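Local atomic coordinates of xylooligosaccharide oxidase (Myceliophthora thermophila, PDB entry 5L6G), a protein that oxidises the C1 hydroxyl of xylooligosaccharides and related sugars to lactones, passing the electrons through bicovalently bound FAD to oxygen and yielding hydrogen peroxide. Residues K47-Y59 / K90-G102. Residues are numbered along the deposited sequence; the frame is centred on the assembly and turned at random.
With FAD (flavin-adenine dinucleotide), chain D; XYP (beta-D-xylopyranose), chain I.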
# COMPACT_ATOMS: atom_id res chain seq x y z
N LYS A 47 -18.27 -1.44 17.23
CA LYS A 47 -17.06 -0.71 17.60
C LYS A 47 -15.87 -1.30 16.86
O LYS A 47 -15.11 -0.58 16.22
CB LYS A 47 -16.86 -0.78 19.12
CG LYS A 47 -15.64 -0.02 19.64
CD LYS A 47 -15.90 1.47 19.76
CE LYS A 47 -14.64 2.20 20.22
NZ LYS A 47 -14.75 3.67 20.07
N THR A 48 -15.73 -2.62 16.90
CA THR A 48 -14.63 -3.30 16.25
C THR A 48 -14.68 -3.10 14.75
O THR A 48 -13.71 -2.66 14.13
CB THR A 48 -14.68 -4.80 16.55
OG1 THR A 48 -14.55 -4.99 17.96
CG2 THR A 48 -13.58 -5.56 15.84
N ASP A 49 -15.83 -3.41 14.15
CA ASP A 49 -15.95 -3.34 12.69
C ASP A 49 -15.83 -1.91 12.14
O ASP A 49 -15.28 -1.71 11.06
CB ASP A 49 -17.28 -3.96 12.23
CG ASP A 49 -17.24 -5.49 12.26
OD1 ASP A 49 -16.13 -6.06 12.35
OD2 ASP A 49 -18.31 -6.13 12.18
N ALA A 50 -16.32 -0.94 12.90
CA ALA A 50 -16.25 0.46 12.48
C ALA A 50 -14.90 1.17 12.78
O ALA A 50 -14.67 2.28 12.30
CB ALA A 50 -17.38 1.25 13.14
N SER A 51 -14.02 0.55 13.56
CA SER A 51 -12.86 1.27 14.09
C SER A 51 -11.73 1.38 13.07
O SER A 51 -11.32 0.38 12.49
CB SER A 51 -12.34 0.61 15.37
OG SER A 51 -12.18 -0.79 15.18
N PRO A 52 -11.19 2.61 12.87
CA PRO A 52 -10.18 2.89 11.87
C PRO A 52 -8.85 2.29 12.29
O PRO A 52 -8.68 1.94 13.44
CB PRO A 52 -10.09 4.42 11.91
CG PRO A 52 -10.36 4.75 13.33
CD PRO A 52 -11.43 3.78 13.75
N PHE A 53 -7.92 2.18 11.36
CA PHE A 53 -6.54 1.95 11.75
C PHE A 53 -5.99 3.27 12.30
O PHE A 53 -5.28 3.29 13.31
CB PHE A 53 -5.67 1.51 10.58
CG PHE A 53 -4.23 1.51 10.94
CD1 PHE A 53 -3.74 0.57 11.83
CD2 PHE A 53 -3.38 2.48 10.45
CE1 PHE A 53 -2.40 0.59 12.21
CE2 PHE A 53 -2.04 2.51 10.81
CZ PHE A 53 -1.55 1.56 11.69
N ASN A 54 -6.32 4.36 11.62
CA ASN A 54 -5.89 5.67 12.06
C ASN A 54 -6.93 6.25 13.00
O ASN A 54 -7.97 6.73 12.55
CB ASN A 54 -5.67 6.60 10.87
CG ASN A 54 -4.93 7.89 11.26
OD1 ASN A 54 -4.79 8.24 12.45
ND2 ASN A 54 -4.46 8.60 10.26
N ASP A 55 -6.64 6.22 14.29
CA ASP A 55 -7.55 6.76 15.30
C ASP A 55 -7.82 8.25 15.19
O ASP A 55 -8.72 8.76 15.84
CB ASP A 55 -7.03 6.48 16.71
CG ASP A 55 -7.21 5.05 17.11
OD1 ASP A 55 -8.30 4.50 16.84
OD2 ASP A 55 -6.26 4.48 17.68
N ARG A 56 -7.02 8.94 14.38
CA ARG A 56 -7.29 10.35 14.10
C ARG A 56 -8.55 10.52 13.26
O ARG A 56 -9.14 11.59 13.27
CB ARG A 56 -6.12 10.97 13.36
CG ARG A 56 -6.15 12.48 13.28
CD ARG A 56 -4.87 13.00 12.62
NE ARG A 56 -4.74 12.66 11.21
CZ ARG A 56 -5.42 13.24 10.22
NH1 ARG A 56 -6.33 14.18 10.48
NH2 ARG A 56 -5.21 12.87 8.97
N LEU A 57 -8.95 9.46 12.55
CA LEU A 57 -9.97 9.53 11.52
C LEU A 57 -11.06 8.45 11.64
O LEU A 57 -11.26 7.63 10.73
CB LEU A 57 -9.31 9.47 10.15
CG LEU A 57 -8.41 10.65 9.80
CD1 LEU A 57 -7.71 10.35 8.47
CD2 LEU A 57 -9.17 11.98 9.76
N PRO A 58 -11.81 8.47 12.76
CA PRO A 58 -12.94 7.61 12.87
C PRO A 58 -14.06 8.17 12.00
O PRO A 58 -14.18 9.40 11.87
CB PRO A 58 -13.32 7.71 14.33
CG PRO A 58 -12.95 9.12 14.70
CD PRO A 58 -11.71 9.40 13.91
N TYR A 59 -14.83 7.27 11.40
CA TYR A 59 -16.06 7.64 10.74
C TYR A 59 -17.14 6.69 11.18
O TYR A 59 -16.88 5.55 11.54
CB TYR A 59 -15.91 7.61 9.22
CG TYR A 59 -14.94 8.65 8.74
CD1 TYR A 59 -15.24 10.01 8.86
CD2 TYR A 59 -13.69 8.29 8.21
CE1 TYR A 59 -14.36 10.98 8.43
CE2 TYR A 59 -12.80 9.25 7.78
CZ TYR A 59 -13.14 10.58 7.89
OH TYR A 59 -12.27 11.52 7.47
N LYS A 90 -14.25 -2.70 2.92
CA LYS A 90 -13.20 -2.61 3.92
C LYS A 90 -12.60 -3.99 4.05
O LYS A 90 -13.30 -4.96 4.43
CB LYS A 90 -13.76 -2.15 5.25
CG LYS A 90 -12.70 -1.88 6.31
CD LYS A 90 -13.39 -1.36 7.58
CE LYS A 90 -12.52 -1.51 8.79
NZ LYS A 90 -13.18 -2.33 9.79
N SER A 91 -11.34 -4.11 3.69
CA SER A 91 -10.64 -5.39 3.74
C SER A 91 -9.85 -5.48 5.05
O SER A 91 -10.34 -6.02 6.02
CB SER A 91 -9.78 -5.58 2.49
OG SER A 91 -8.98 -6.74 2.59
N GLY A 92 -8.66 -4.89 5.10
CA GLY A 92 -7.86 -4.88 6.32
C GLY A 92 -8.08 -3.65 7.19
O GLY A 92 -7.66 -3.61 8.35
N GLY A 93 -8.74 -2.65 6.62
CA GLY A 93 -9.01 -1.39 7.30
C GLY A 93 -7.81 -0.51 7.55
O GLY A 93 -7.90 0.40 8.38
N HIS A 94 -6.70 -0.76 6.84
CA HIS A 94 -5.47 0.04 7.03
C HIS A 94 -5.37 1.37 6.30
O HIS A 94 -4.38 2.05 6.45
CB HIS A 94 -4.22 -0.81 6.74
CG HIS A 94 -3.74 -1.53 7.95
ND1 HIS A 94 -2.68 -1.07 8.74
CD2 HIS A 94 -4.22 -2.64 8.55
CE1 HIS A 94 -2.56 -1.90 9.77
NE2 HIS A 94 -3.47 -2.85 9.68
N SER A 95 -6.39 1.76 5.53
CA SER A 95 -6.31 3.07 4.87
C SER A 95 -5.86 4.14 5.87
O SER A 95 -6.49 4.35 6.89
CB SER A 95 -7.66 3.49 4.31
OG SER A 95 -7.57 4.83 3.87
N TYR A 96 -4.82 4.88 5.51
CA TYR A 96 -4.35 5.97 6.38
C TYR A 96 -5.38 7.12 6.48
O TYR A 96 -5.28 7.99 7.36
CB TYR A 96 -3.04 6.50 5.86
CG TYR A 96 -1.83 5.58 6.06
CD1 TYR A 96 -1.94 4.29 6.59
CD2 TYR A 96 -0.57 6.02 5.72
CE1 TYR A 96 -0.82 3.48 6.76
CE2 TYR A 96 0.55 5.24 5.90
CZ TYR A 96 0.42 3.97 6.41
OH TYR A 96 1.53 3.18 6.59
N ALA A 97 -6.34 7.13 5.56
CA ALA A 97 -7.38 8.16 5.52
C ALA A 97 -8.74 7.57 5.89
O ALA A 97 -9.78 8.23 5.78
CB ALA A 97 -7.44 8.75 4.12
N SER A 98 -8.73 6.31 6.32
CA SER A 98 -9.95 5.58 6.67
C SER A 98 -10.93 5.51 5.51
O SER A 98 -12.15 5.51 5.72
CB SER A 98 -10.63 6.19 7.91
OG SER A 98 -9.78 6.17 9.04
N PHE A 99 -10.40 5.41 4.29
CA PHE A 99 -11.25 5.30 3.11
C PHE A 99 -12.09 4.01 3.02
O PHE A 99 -13.10 4.01 2.32
CB PHE A 99 -10.45 5.50 1.83
CG PHE A 99 -9.93 6.91 1.63
CD1 PHE A 99 -10.57 8.03 2.18
CD2 PHE A 99 -8.83 7.11 0.81
CE1 PHE A 99 -10.09 9.31 1.94
CE2 PHE A 99 -8.36 8.38 0.56
CZ PHE A 99 -8.98 9.48 1.13
N GLY A 100 -11.68 2.95 3.72
CA GLY A 100 -12.49 1.72 3.81
C GLY A 100 -13.76 1.94 4.60
O GLY A 100 -14.71 1.21 4.43
N LEU A 101 -13.77 2.96 5.46
CA LEU A 101 -15.00 3.40 6.12
C LEU A 101 -15.80 4.40 5.29
O LEU A 101 -16.92 4.73 5.66
CB LEU A 101 -14.69 4.02 7.47
CG LEU A 101 -14.03 3.11 8.49
CD1 LEU A 101 -13.65 3.96 9.70
CD2 LEU A 101 -14.94 1.96 8.90
N GLY A 102 -15.22 4.85 4.18
CA GLY A 102 -15.84 5.78 3.25
C GLY A 102 -15.21 7.15 3.29
O GLY A 102 -15.55 8.00 2.48
PA FAD D . -8.81 -0.75 3.63
O1A FAD D . -9.74 -1.88 3.99
O2A FAD D . -8.86 0.47 4.50
O5B FAD D . -8.93 -0.41 2.10
C5B FAD D . -8.15 0.59 1.44
C4B FAD D . -8.85 1.02 0.17
O4B FAD D . -9.00 -0.11 -0.70
C3B FAD D . -10.24 1.56 0.41
O3B FAD D . -10.55 2.53 -0.57
C2B FAD D . -11.12 0.36 0.20
O2B FAD D . -12.48 0.68 -0.09
C1B FAD D . -10.39 -0.35 -0.92
N9A FAD D . -10.68 -1.78 -0.90
C8A FAD D . -10.51 -2.65 0.10
N7A FAD D . -10.91 -3.89 -0.27
C5A FAD D . -11.33 -3.77 -1.53
C6A FAD D . -11.91 -4.70 -2.50
N6A FAD D . -12.05 -5.98 -2.12
N1A FAD D . -12.27 -4.19 -3.70
C2A FAD D . -12.10 -2.91 -4.05
N3A FAD D . -11.56 -2.00 -3.18
C4A FAD D . -11.18 -2.40 -1.94
N1 FAD D . 1.77 -0.42 2.04
C2 FAD D . 2.83 -0.82 1.26
O2 FAD D . 2.80 -0.59 0.02
N3 FAD D . 3.87 -1.50 1.80
C4 FAD D . 3.93 -1.81 3.12
O4 FAD D . 4.90 -2.44 3.64
C4X FAD D . 2.84 -1.40 4.02
N5 FAD D . 2.82 -1.67 5.36
C5X FAD D . 1.77 -1.31 6.19
C6 FAD D . 1.74 -1.62 7.55
C7 FAD D . 0.66 -1.20 8.35
C7M FAD D . 0.69 -1.54 9.82
C8 FAD D . -0.51 -0.47 7.75
C8M FAD D . -1.73 -0.08 8.57
C9 FAD D . -0.47 -0.19 6.38
C9A FAD D . 0.63 -0.56 5.58
N10 FAD D . 0.69 -0.26 4.20
C10 FAD D . 1.75 -0.65 3.38
C1' FAD D . -0.37 0.47 3.52
C2' FAD D . -1.40 -0.44 2.92
O2' FAD D . -0.84 -0.96 1.70
C3' FAD D . -2.59 0.44 2.57
O3' FAD D . -3.08 1.12 3.74
C4' FAD D . -3.69 -0.44 1.98
O4' FAD D . -4.45 0.33 1.04
C5' FAD D . -4.54 -1.00 3.09
O5' FAD D . -5.31 -2.10 2.59
P FAD D . -6.52 -2.60 3.48
O1P FAD D . -7.35 -3.60 2.75
O2P FAD D . -6.01 -2.99 4.84
O3P FAD D . -7.28 -1.22 3.78
O1 XYP I . -7.57 14.78 8.02
C1 XYP I . -7.01 15.78 7.20
C2 XYP I . -7.25 17.14 7.86
C3 XYP I . -6.58 18.20 7.02
C4 XYP I . -5.11 17.87 6.91
C5 XYP I . -4.92 16.48 6.34
O2 XYP I . -8.65 17.42 8.00
O3 XYP I . -6.72 19.48 7.62
O4 XYP I . -4.50 18.86 6.08
O5 XYP I . -5.62 15.52 7.13
O HOH W 1 -8.02 4.12 9.18
O HOH W 2 -4.10 10.62 7.77
O HOH W 3 -10.17 10.96 5.88
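Phe53 lays one face over the bond that ties His94 to the flavin. His94 ND1 is covalently joined to FAD C8M, and both atoms sit over the centre of the Phe53 ring. The Phe53 and His94 rings form an offset stack, centroids 4.3 Å apart and planes at 28°. Phe53 CG lies anti to the backbone N (chi1 170°), which carries the ring over His94. With an alanine here, the linkage is likely to lose its aromatic cover and the imidazole its stacking partner.

Leu101 fills a hollow beside helix 45-50. Both its methyls lie against Ala50 O, CD1 at 3.3 Å; Pro52 CB and Tyr59 CB complete the hollow. Ser98 OG wedges in beside Pro52 CB and bonds to Leu57 O at 2.7 Å. Tyr59 turns its ring edge to Ser98 CB and Ala97 O. Asn54 ND2 meets Tyr96 O at 3.1 Å, nearly straight at 165°, and also bonds to Phe342 O. Lys90 NZ hydrogen-bonds to Asp49 O (2.5 Å) and forms a salt bridge with Glu111. The loop after strand 87-90 belongs to the FAD-binding PCMH-type domain. Its chemistry implies a flavin anchored by one of two covalent linkages (the other is to Cys155) and by hydrogen bonds from backbone N-H groups of Ser91 to Ser95 to the diphosphate, with Phe53 packed against the linkage.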